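Local coordinates for protein ATP phosphoribosyltransferase (Methanobacterium thermoautotrophicum, PDB 2VD3) that binds the feedback inhibitor histidine and probably catalyses the magnesium-dependent condensation of ATP with 5-phosphoribose 1-diphosphate, the first step of histidine biosynthesis, at residues D88-Y91 and G92-S95; A257-D260 and E261-F265; N266-N269 and R270-V274. All blocks are in the same frame, centred on the assembly; numbering follows the deposited sequence. Where two conformers were deposited one is given.

Interaction 1 (D88-Y91 and G92-S95); sequences DLKY and GRAS
Asp88 OD1 is held by two donors: Arg93 NH2 reaches it at 2.8 Å, and the backbone N of Lys90 lies at 2.8 Å from the same Asp88 OD1. They approach from opposite faces of the carboxylate plane, each well tilted out of it. Seen from the arginine, the oxygen sits at the edge of the guanidinium, in its plane, and the N-H...O angle is 149°. The two planes stand 69° apart, so one nitrogen meets one oxygen and no flat bidentate pair forms. CG of Asp88 is anti to the backbone N (chi1 177°), which directs OD1 to the amide two residues on; this is an Asx turn. Asp88 OD2 turns instead to Ser183 and Lys185, and Ser183 OG also receives Arg93 NE, tying both partners to strand 173-188.

Lys90 runs beside Arg93 and points the same way, with Lys90 CG 3.2 Å from Arg93 NH2. The charged ends diverge: Lys90 NZ, bound to Glu214, is 6.7 Å from Arg93 NH2. Gly92 has a positive phi, and a CB built on it would fall 2.9 Å from Tyr91 O, which argues against a side chain there. The Tyr91 ring passes close to the glycine, with Tyr91 CD2 3.4 Å from Gly92 N, and its hydroxyl meets Ile15 O. The turn joins strand 84-88 to strand 94-101, both antiparallel partners of strand 173-188, while Arg93 N bonds to Asp32 of the second subunit. With Arg93 and Lys185 both paired to its carboxylate, Asp88 is probably stabilised in its ionised form, and the positive charge gathered here is at least partly balanced.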
loop_
_atom_site.group_PDB
_atom_site.type_symbol
_atom_site.label_atom_id
_atom_site.label_comp_id
_atom_site.label_asym_id
_atom_site.label_seq_id
_atom_site.Cartn_x
_atom_site.Cartn_y
_atom_site.Cartn_z
ATOM N N ASP A 88 -15.873 -29.021 9.639
ATOM C CA ASP A 88 -16.334 -27.689 9.301
ATOM C C ASP A 88 -15.784 -26.755 10.367
ATOM O O ASP A 88 -15.818 -27.079 11.555
ATOM C CB ASP A 88 -17.852 -27.616 9.233
ATOM C CG ASP A 88 -18.345 -26.210 8.951
ATOM O OD1 ASP A 88 -18.293 -25.378 9.876
ATOM O OD2 ASP A 88 -18.772 -25.929 7.811
ATOM N N LEU A 89 -15.272 -25.599 9.944
ATOM C CA LEU A 89 -14.566 -24.698 10.863
ATOM C C LEU A 89 -15.387 -23.523 11.394
ATOM O O LEU A 89 -14.880 -22.706 12.167
ATOM C CB LEU A 89 -13.244 -24.233 10.248
ATOM C CG LEU A 89 -12.295 -25.385 9.920
ATOM C CD1 LEU A 89 -11.081 -24.893 9.154
ATOM C CD2 LEU A 89 -11.889 -26.153 11.172
ATOM N N LYS A 90 -16.650 -23.453 10.974
ATOM C CA LYS A 90 -17.659 -22.556 11.545
ATOM C C LYS A 90 -17.395 -21.065 11.386
ATOM O O LYS A 90 -17.964 -20.251 12.102
ATOM C CB LYS A 90 -17.956 -22.913 13.012
ATOM C CG LYS A 90 -18.989 -24.022 13.156
ATOM C CD LYS A 90 -18.987 -24.652 14.545
ATOM C CE LYS A 90 -19.685 -23.784 15.582
ATOM N NZ LYS A 90 -19.253 -24.137 16.974
ATOM N N TYR A 91 -16.549 -20.711 10.428
ATOM C CA TYR A 91 -16.337 -19.310 10.082
ATOM C C TYR A 91 -16.312 -19.158 8.563
ATOM O O TYR A 91 -16.295 -20.154 7.826
ATOM C CB TYR A 91 -15.052 -18.770 10.737
ATOM C CG TYR A 91 -13.749 -19.165 10.056
ATOM C CD1 TYR A 91 -13.151 -20.404 10.297
ATOM C CD2 TYR A 91 -13.116 -18.291 9.172
ATOM C CE1 TYR A 91 -11.945 -20.760 9.675
ATOM C CE2 TYR A 91 -11.925 -18.630 8.544
ATOM C CZ TYR A 91 -11.339 -19.861 8.797
ATOM O OH TYR A 91 -10.157 -20.174 8.168
ATOM N N GLY A 92 -16.323 -17.916 8.098
ATOM C CA GLY A 92 -16.240 -17.635 6.667
ATOM C C GLY A 92 -17.427 -18.172 5.904
ATOM O O GLY A 92 -17.291 -18.679 4.804
ATOM N N ARG A 93 -18.600 -18.063 6.506
ATOM C CA ARG A 93 -19.824 -18.530 5.877
ATOM C C ARG A 93 -20.386 -17.502 4.902
ATOM O O ARG A 93 -20.343 -16.293 5.147
ATOM C CB ARG A 93 -20.835 -18.968 6.927
ATOM C CG ARG A 93 -20.231 -20.042 7.817
ATOM C CD ARG A 93 -21.233 -20.739 8.683
ATOM N NE ARG A 93 -20.656 -21.993 9.157
ATOM C CZ ARG A 93 -21.224 -22.795 10.052
ATOM N NH1 ARG A 93 -22.393 -22.480 10.594
ATOM N NH2 ARG A 93 -20.622 -23.918 10.407
ATOM N N ALA A 94 -20.870 -18.002 3.771
ATOM C CA ALA A 94 -21.279 -17.164 2.659
ATOM C C ALA A 94 -22.111 -17.994 1.720
ATOM O O ALA A 94 -21.922 -19.205 1.619
ATOM C CB ALA A 94 -20.065 -16.604 1.935
ATOM N N SER A 95 -23.056 -17.334 1.064
ATOM C CA SER A 95 -23.940 -17.988 0.114
ATOM C C SER A 95 -23.586 -17.566 -1.298
ATOM O O SER A 95 -23.484 -16.373 -1.587
ATOM C CB SER A 95 -25.400 -17.620 0.402
ATOM O OG SER A 95 -25.809 -18.092 1.676
#

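Interaction 2 (A257-D260 and E261-F265); sequences AVVD and EKEVF. With HIS (histidine), chain C; IMD (imidazole), chain F.
Val259 and Val264 meet at about a right angle, with Val259 CG2 3.6 Å from Val264 CG1, where strand 252-260 turns toward helix 264-272. Beside them Glu263 folds back on the strand. Its CG takes the position between the backbone N and the carbonyl carbon (chi1 87°), and the chain then extends until Glu263 OE1 accepts from Asp260 N at 3.1 Å. The donor comes from above the carboxylate plane, with an N-H...O angle of 155°. The reverse link runs through the backbone: Glu263 N gives to Asp260 O at 2.9 Å, again from above the acceptor's plane. Replacing Glu263 by an alanine would probably leave the Asp260 amide without this acceptor and uncover Val259 CB, against which the glutamate's CG and CD lie.

Asp260 points its carboxylate the other way. OD2 accepts from Lys262 N at 3.1 Å, the geometry of an Asx turn, and OD1 forms a salt bridge with Lys216. Asp260 OD2 and Glu263 OE1 lie 5.5 Å apart, which should limit their repulsion.

On the strand side, Val258 N donates almost straight (171°) to O of the bound histidine at 3.2 Å, and Val258 CG2 rests by the same carboxylate oxygen. Strand 252-260 pairs with strand 216-224 through Ala257, Val259 and their partners Val219 and Arg217. The turn then carries the chain into helix 264-272, with Glu261 bridging to Arg286 of the second subunit.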
loop_
_atom_site.group_PDB
_atom_site.type_symbol
_atom_site.label_atom_id
_atom_site.label_comp_id
_atom_site.label_asym_id
_atom_site.label_seq_id
_atom_site.Cartn_x
_atom_site.Cartn_y
_atom_site.Cartn_z
ATOM N N ALA A 257 -19.500 -22.411 36.289
ATOM C CA ALA A 257 -20.142 -23.267 35.300
ATOM C C ALA A 257 -19.832 -22.766 33.901
ATOM O O ALA A 257 -19.703 -21.561 33.672
ATOM C CB ALA A 257 -21.639 -23.313 35.525
ATOM N N VAL A 258 -19.690 -23.707 32.973
ATOM C CA VAL A 258 -19.569 -23.387 31.557
ATOM C C VAL A 258 -20.958 -22.970 31.070
ATOM O O VAL A 258 -21.947 -23.666 31.323
ATOM C CB VAL A 258 -19.063 -24.603 30.746
ATOM C CG1 VAL A 258 -18.811 -24.216 29.288
ATOM C CG2 VAL A 258 -17.804 -25.193 31.376
ATOM N N VAL A 259 -21.043 -21.810 30.422
ATOM C CA VAL A 259 -22.331 -21.335 29.914
ATOM C C VAL A 259 -22.219 -20.867 28.459
ATOM O O VAL A 259 -21.195 -20.328 28.051
ATOM C CB VAL A 259 -22.976 -20.235 30.818
ATOM C CG1 VAL A 259 -22.601 -20.424 32.287
ATOM C CG2 VAL A 259 -22.602 -18.847 30.361
ATOM N N ASP A 260 -23.273 -21.086 27.681
ATOM C CA ASP A 260 -23.305 -20.619 26.306
ATOM C C ASP A 260 -23.648 -19.135 26.216
ATOM O O ASP A 260 -24.452 -18.640 26.999
ATOM C CB ASP A 260 -24.303 -21.427 25.480
ATOM C CG ASP A 260 -24.168 -21.152 24.001
ATOM O OD1 ASP A 260 -23.206 -21.659 23.388
ATOM O OD2 ASP A 260 -25.004 -20.409 23.456
ATOM N N GLU A 261 -23.054 -18.447 25.239
ATOM C CA GLU A 261 -23.260 -17.008 25.031
ATOM C C GLU A 261 -24.712 -16.578 24.798
ATOM O O GLU A 261 -25.074 -15.452 25.130
ATOM C CB GLU A 261 -22.376 -16.492 23.895
ATOM C CG GLU A 261 -20.889 -16.440 24.247
ATOM C CD GLU A 261 -20.447 -15.099 24.819
ATOM O OE1 GLU A 261 -19.565 -14.466 24.201
ATOM O OE2 GLU A 261 -20.965 -14.679 25.877
ATOM N N LYS A 262 -25.524 -17.469 24.226
ATOM C CA LYS A 262 -26.969 -17.254 24.092
ATOM C C LYS A 262 -27.640 -17.040 25.444
ATOM O O LYS A 262 -28.664 -16.365 25.532
ATOM C CB LYS A 262 -27.659 -18.449 23.412
ATOM C CG LYS A 262 -27.222 -18.756 21.988
ATOM C CD LYS A 262 -27.625 -20.183 21.608
ATOM C CE LYS A 262 -26.640 -20.801 20.622
ATOM N NZ LYS A 262 -26.730 -22.291 20.603
ATOM N N GLU A 263 -27.080 -17.629 26.496
ATOM C CA GLU A 263 -27.754 -17.607 27.785
ATOM C C GLU A 263 -27.219 -16.576 28.783
ATOM O O GLU A 263 -27.916 -16.264 29.746
ATOM C CB GLU A 263 -27.871 -19.031 28.386
ATOM C CG GLU A 263 -26.687 -19.551 29.223
ATOM C CD GLU A 263 -26.734 -21.076 29.450
ATOM O OE1 GLU A 263 -26.179 -21.839 28.612
ATOM O OE2 GLU A 263 -27.307 -21.509 30.483
ATOM N N VAL A 264 -26.033 -16.010 28.540
ATOM C CA VAL A 264 -25.374 -15.150 29.546
ATOM C C VAL A 264 -26.148 -13.891 30.001
ATOM O O VAL A 264 -26.185 -13.603 31.194
ATOM C CB VAL A 264 -23.866 -14.827 29.221
ATOM C CG1 VAL A 264 -23.257 -15.906 28.357
ATOM C CG2 VAL A 264 -23.691 -13.475 28.559
ATOM N N PHE A 265 -26.772 -13.161 29.081
ATOM C CA PHE A 265 -27.514 -11.949 29.467
ATOM C C PHE A 265 -28.722 -12.233 30.365
ATOM O O PHE A 265 -28.888 -11.583 31.401
ATOM C CB PHE A 265 -27.944 -11.104 28.260
ATOM C CG PHE A 265 -28.663 -9.826 28.645
ATOM C CD1 PHE A 265 -27.979 -8.784 29.278
ATOM C CD2 PHE A 265 -30.025 -9.666 28.381
ATOM C CE1 PHE A 265 -28.643 -7.602 29.637
ATOM C CE2 PHE A 265 -30.694 -8.484 28.736
ATOM C CZ PHE A 265 -29.998 -7.453 29.364
HETATM N N HIS C . -18.373 -28.147 36.754
HETATM C CA HIS C . -18.617 -27.061 35.747
HETATM C C HIS C . -19.434 -27.571 34.567
HETATM O O HIS C . -19.920 -26.786 33.755
HETATM C CB HIS C . -17.294 -26.476 35.245
HETATM C CG HIS C . -16.348 -27.499 34.695
HETATM N ND1 HIS C . -15.141 -27.796 35.294
HETATM C CD2 HIS C . -16.432 -28.295 33.603
HETATM C CE1 HIS C . -14.523 -28.733 34.594
HETATM N NE2 HIS C . -15.289 -29.055 33.565
HETATM O OXT HIS C . -19.623 -28.783 34.392
HETATM N N1 IMD F . -31.557 -13.106 23.714
HETATM C C2 IMD F . -31.582 -14.088 24.642
HETATM N N3 IMD F . -30.781 -15.095 24.226
HETATM C C4 IMD F . -30.250 -14.751 23.033
HETATM C C5 IMD F . -30.741 -13.495 22.708
#

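Interaction 3 (N266-N269 and R270-V274); sequences NLIN and RLKAV
Leu271 rises from its helix against Leu267, one turn earlier. Its CB lies 3.3 Å from Leu267 O, the oxygen that accepts the Leu271 amide. CG is anti to the carbonyl carbon (chi1 -65°), which lays it over the preceding turn, with Leu271 CG 3.1 Å from Leu267 O. At the fork the branches part: Leu271 CD1 touches Leu267 CG at 3.5 Å, whereas Leu271 CD2 meets Leu267 CD1 at 3.9 Å. The two leucines cross at a slant, and both also pack on Leu234 of helix 228-234 and on Met235.

These contacts belong to the second helix of a ferredoxin-like domain of the GlnB-like clan: four antiparallel strands in the order 242-246, 252-260, 216-224, 279-283, with helices 228-234 and 264-272 as the two crossovers. Backbone bonds four residues apart run through the same turns, such as Lys272 N to Ile268 O at 2.9 Å.

Away from the leucines, Arg270 returns to Asn266. Its N bonds to Asn266 O at 3.0 Å, and Arg270 NE adds a weak bond to the same Asn266 O at 3.4 Å, which lies at the guanidinium edge. How the guanidinium is turned against the Asn266 side-chain amide is doubtful, because the asparagine takes two positions. Elsewhere on the helix, Ile268 packs against Ile288 of the second subunit, and Lys272 NZ donates to Pro289 O of that subunit.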
loop_
_atom_site.group_PDB
_atom_site.type_symbol
_atom_site.label_atom_id
_atom_site.label_comp_id
_atom_site.label_asym_id
_atom_site.label_seq_id
_atom_site.Cartn_x
_atom_site.Cartn_y
_atom_site.Cartn_z
ATOM N N ASN A 266 -29.559 -13.188 29.967
ATOM C CA ASN A 266 -30.687 -13.590 30.805
ATOM C C ASN A 266 -30.203 -14.186 32.137
ATOM O O ASN A 266 -30.805 -13.944 33.187
ATOM C CB ASN A 266 -31.663 -14.520 30.048
ATOM C CG ASN A 266 -31.460 -15.995 30.369
ATOM O OD1 ASN A 266 -31.878 -16.480 31.423
ATOM N ND2 ASN A 266 -30.836 -16.720 29.448
ATOM N N LEU A 267 -29.106 -14.946 32.077
ATOM C CA LEU A 267 -28.491 -15.521 33.267
ATOM C C LEU A 267 -28.029 -14.442 34.248
ATOM O O LEU A 267 -28.339 -14.524 35.426
ATOM C CB LEU A 267 -27.334 -16.455 32.900
ATOM C CG LEU A 267 -26.644 -17.190 34.060
ATOM C CD1 LEU A 267 -27.571 -18.213 34.734
ATOM C CD2 LEU A 267 -25.315 -17.844 33.646
ATOM N N ILE A 268 -27.315 -13.431 33.757
ATOM C CA ILE A 268 -26.814 -12.330 34.597
ATOM C C ILE A 268 -27.935 -11.694 35.421
ATOM O O ILE A 268 -27.817 -11.581 36.640
ATOM C CB ILE A 268 -26.043 -11.253 33.761
ATOM C CG1 ILE A 268 -24.721 -11.819 33.228
ATOM C CG2 ILE A 268 -25.770 -9.991 34.587
ATOM C CD1 ILE A 268 -24.237 -11.166 31.931
ATOM N N ASN A 269 -29.027 -11.310 34.756
ATOM C CA ASN A 269 -30.192 -10.721 35.429
ATOM C C ASN A 269 -30.844 -11.690 36.421
ATOM O O ASN A 269 -31.238 -11.293 37.520
ATOM C CB ASN A 269 -31.229 -10.231 34.412
ATOM C CG ASN A 269 -30.603 -9.491 33.240
ATOM O OD1 ASN A 269 -29.456 -9.060 33.302
ATOM N ND2 ASN A 269 -31.362 -9.343 32.159
ATOM N N ARG A 270 -30.949 -12.954 36.020
ATOM C CA ARG A 270 -31.449 -14.021 36.886
ATOM C C ARG A 270 -30.524 -14.313 38.077
ATOM O O ARG A 270 -30.993 -14.602 39.181
ATOM C CB ARG A 270 -31.714 -15.288 36.062
ATOM C CG ARG A 270 -33.176 -15.453 35.652
ATOM C CD ARG A 270 -33.343 -16.325 34.407
ATOM N NE ARG A 270 -33.758 -15.556 33.225
ATOM C CZ ARG A 270 -34.963 -15.629 32.654
ATOM N NH1 ARG A 270 -35.895 -16.449 33.133
ATOM N NH2 ARG A 270 -35.241 -14.884 31.592
ATOM N N LEU A 271 -29.215 -14.222 37.858
ATOM C CA LEU A 271 -28.236 -14.401 38.937
ATOM C C LEU A 271 -28.240 -13.242 39.939
ATOM O O LEU A 271 -28.264 -13.478 41.149
ATOM C CB LEU A 271 -26.821 -14.627 38.386
ATOM C CG LEU A 271 -26.528 -15.889 37.567
ATOM C CD1 LEU A 271 -25.143 -15.801 36.910
ATOM C CD2 LEU A 271 -26.681 -17.167 38.397
ATOM N N LYS A 272 -28.221 -12.008 39.431
ATOM C CA LYS A 272 -28.231 -10.801 40.270
ATOM C C LYS A 272 -29.460 -10.719 41.180
ATOM O O LYS A 272 -29.349 -10.355 42.353
ATOM C CB LYS A 272 -28.139 -9.535 39.408
ATOM C CG LYS A 272 -26.793 -9.326 38.705
ATOM C CD LYS A 272 -25.657 -9.005 39.667
ATOM C CE LYS A 272 -25.787 -7.613 40.267
ATOM N NZ LYS A 272 -24.847 -7.450 41.412
ATOM N N ALA A 273 -30.620 -11.069 40.627
ATOM C CA ALA A 273 -31.889 -11.079 41.355
ATOM C C ALA A 273 -31.923 -12.124 42.484
ATOM O O ALA A 273 -32.775 -12.061 43.369
ATOM C CB ALA A 273 -33.045 -11.296 40.385
ATOM N N VAL A 274 -30.987 -13.073 42.448
ATOM C CA VAL A 274 -30.904 -14.131 43.461
ATOM C C VAL A 274 -29.816 -13.856 44.518
ATOM O O VAL A 274 -29.738 -14.541 45.542
ATOM C CB VAL A 274 -30.786 -15.539 42.790
ATOM C CG1 VAL A 274 -29.892 -16.506 43.579
ATOM C CG2 VAL A 274 -32.176 -16.130 42.578
#

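Overall arrangement
Interactions 2 and 3 follow one another along helix 264-272, their centres 12 Å apart, and touch where Val259 CG1 meets Leu267 CD2 at 4.0 Å. Both belong to the C-terminal regulatory domain: interaction 2 supplies Ala257 and Val258 to the histidine pocket, while the Leu271 side chain of interaction 3 stays about 10 Å from a bound histidine. Interaction 1 lies in the ATP phosphoribosyltransferase range, its centre 22 Å from that of interaction 2 and 33 Å from that of interaction 3. Its Gly92 is about 13 Å from a bound magnesium ion. All three also touch the second subunit.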